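Local structure of NAP1-binding protein 2 (Saccharomyces cerevisiae, 1YN8) at residues L37-E42 / G48-E53. The protein serves as an adaptor, represented here by its SH3 domain, that brings the PTC1 phosphatase to the PBS2 kinase and restrains HOG signalling. Residues are numbered along the deposited sequence; the frame is centred on the assembly and turned at random.
Sequences LVAENE and GLVPEE
L37 and V50 face each other as an antiparallel hydrogen-bonded pair: L37 N reaches V50 O at 3.0 Å, and V50 N returns a bond of 2.9 Å to L37 O. Past the non-hydrogen-bonded pair V38 with L49, A39 and G48 repeat the pattern, A39 N meeting G48 O in an almost straight bond (175° at the hydrogen). L37 O also receives a CA-H...O contact from L49, with L49 CA 3.2 Å from L37 O. The L37 side chain points to the buried face: its CB lies 4.1 Å from both V50 CG2 and V50 O, and that methyl also touches A39 CB. With chi1 at -55°, L37 CG stands anti to the carbonyl carbon and comes 3.9 Å from E52 CA. CD1 rests near that same CA, while CD2 meets E52 CG at 4.1 Å, the two side chains crossing at about a right angle. Beyond this pair, I28, V55 and Y57 also pack on L37. Cutting L37 back to an alanine would probably open a gap beside E52 CA and CG and strip V55 and Y57 of an apolar neighbour. The antiparallel pairing of strands 36-40 and 47-51 is a beta hairpin of the SH3 barrel, with L37, A39 and V50 on its buried face.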
loop_
_atom_site.group_PDB
_atom_site.type_symbol
_atom_site.label_atom_id
_atom_site.label_comp_id
_atom_site.label_asym_id
_atom_site.label_seq_id
_atom_site.Cartn_x
_atom_site.Cartn_y
_atom_site.Cartn_z
ATOM N N LEU A 37 6.712 1.538 -0.382
ATOM C CA LEU A 37 6.396 0.146 -0.647
ATOM C C LEU A 37 5.575 0.026 -1.956
ATOM O O LEU A 37 4.762 0.917 -2.271
ATOM C CB LEU A 37 5.600 -0.443 0.527
ATOM C CG LEU A 37 6.229 -0.339 1.930
ATOM C CD1 LEU A 37 5.247 -0.924 2.909
ATOM C CD2 LEU A 37 7.553 -1.047 2.022
ATOM N N VAL A 38 5.754 -1.097 -2.663
ATOM C CA VAL A 38 4.880 -1.495 -3.767
ATOM C C VAL A 38 3.818 -2.461 -3.202
ATOM O O VAL A 38 4.142 -3.546 -2.671
ATOM C CB VAL A 38 5.631 -2.198 -4.927
ATOM C CG1 VAL A 38 4.632 -2.665 -6.010
ATOM C CG2 VAL A 38 6.649 -1.287 -5.554
ATOM N N ALA A 39 2.569 -2.059 -3.349
ATOM C CA ALA A 39 1.417 -2.743 -2.790
ATOM C C ALA A 39 0.401 -3.099 -3.868
ATOM O O ALA A 39 0.303 -2.407 -4.896
ATOM C CB ALA A 39 0.782 -1.881 -1.753
ATOM N N GLU A 40 -0.321 -4.204 -3.660
ATOM C CA GLU A 40 -1.538 -4.493 -4.429
ATOM C C GLU A 40 -2.790 -4.401 -3.536
ATOM O O GLU A 40 -2.726 -4.584 -2.291
ATOM C CB GLU A 40 -1.476 -5.827 -5.218
ATOM C CG GLU A 40 -1.332 -7.077 -4.411
ATOM C CD GLU A 40 -1.225 -8.388 -5.257
ATOM O OE1 GLU A 40 -0.718 -8.402 -6.406
ATOM O OE2 GLU A 40 -1.703 -9.421 -4.739
ATOM N N ASN A 41 -3.912 -4.038 -4.165
ATOM C CA ASN A 41 -5.214 -3.962 -3.472
ATOM C C ASN A 41 -5.716 -5.368 -3.099
ATOM O O ASN A 41 -5.084 -6.382 -3.471
ATOM C CB ASN A 41 -6.298 -3.189 -4.282
ATOM C CG ASN A 41 -6.639 -3.813 -5.639
ATOM O OD1 ASN A 41 -6.131 -4.889 -6.017
ATOM N ND2 ASN A 41 -7.498 -3.090 -6.416
ATOM N N GLU A 42 -6.865 -5.426 -2.417
ATOM C CA GLU A 42 -7.435 -6.719 -1.913
ATOM C C GLU A 42 -7.557 -7.848 -2.945
ATOM O O GLU A 42 -7.190 -9.027 -2.654
ATOM C CB GLU A 42 -8.785 -6.462 -1.263
ATOM C CG GLU A 42 -9.426 -7.693 -0.609
ATOM C CD GLU A 42 -10.717 -7.385 0.076
ATOM O OE1 GLU A 42 -11.117 -6.190 0.159
ATOM O OE2 GLU A 42 -11.399 -8.370 0.499
ATOM N N GLY A 48 0.507 -0.282 -6.942
ATOM C CA GLY A 48 1.255 0.985 -6.995
ATOM C C GLY A 48 2.000 1.296 -5.709
ATOM O O GLY A 48 2.021 0.474 -4.801
ATOM N N LEU A 49 2.618 2.471 -5.651
ATOM C CA LEU A 49 3.419 2.877 -4.486
ATOM C C LEU A 49 2.594 3.539 -3.387
ATOM O O LEU A 49 1.720 4.396 -3.655
ATOM C CB LEU A 49 4.563 3.812 -4.900
ATOM C CG LEU A 49 5.801 3.123 -5.487
ATOM C CD1 LEU A 49 5.535 2.607 -6.889
ATOM C CD2 LEU A 49 6.980 4.052 -5.488
ATOM N N VAL A 50 2.907 3.152 -2.149
ATOM C CA VAL A 50 2.296 3.731 -0.935
ATOM C C VAL A 50 3.402 4.094 0.092
ATOM O O VAL A 50 4.486 3.483 0.084
ATOM C CB VAL A 50 1.290 2.758 -0.288
ATOM C CG1 VAL A 50 0.216 2.337 -1.337
ATOM C CG2 VAL A 50 2.007 1.519 0.324
ATOM N N PRO A 51 3.120 5.047 0.993
ATOM C CA PRO A 51 4.117 5.357 2.019
ATOM C C PRO A 51 4.368 4.167 2.992
ATOM O O PRO A 51 3.416 3.548 3.459
ATOM C CB PRO A 51 3.488 6.542 2.780
ATOM C CG PRO A 51 2.413 7.098 1.861
ATOM C CD PRO A 51 1.918 5.888 1.134
ATOM N N GLU A 52 5.644 3.921 3.323
ATOM C CA GLU A 52 6.034 2.850 4.250
ATOM C C GLU A 52 5.346 2.959 5.627
ATOM O O GLU A 52 4.965 1.932 6.248
ATOM C CB GLU A 52 7.545 2.846 4.417
ATOM C CG GLU A 52 8.102 1.603 5.092
ATOM C CD GLU A 52 9.619 1.627 5.183
ATOM O OE1 GLU A 52 10.219 2.703 5.000
ATOM O OE2 GLU A 52 10.202 0.565 5.470
ATOM N N GLU A 53 5.197 4.194 6.115
ATOM C CA GLU A 53 4.576 4.423 7.437
ATOM C C GLU A 53 3.014 4.373 7.471
ATOM O O GLU A 53 2.417 4.565 8.548
ATOM C CB GLU A 53 5.069 5.760 8.027
ATOM C CG GLU A 53 6.615 5.821 8.338
ATOM C CD GLU A 53 7.128 4.620 9.150
ATOM O OE1 GLU A 53 6.592 4.376 10.258
ATOM O OE2 GLU A 53 8.066 3.917 8.673
#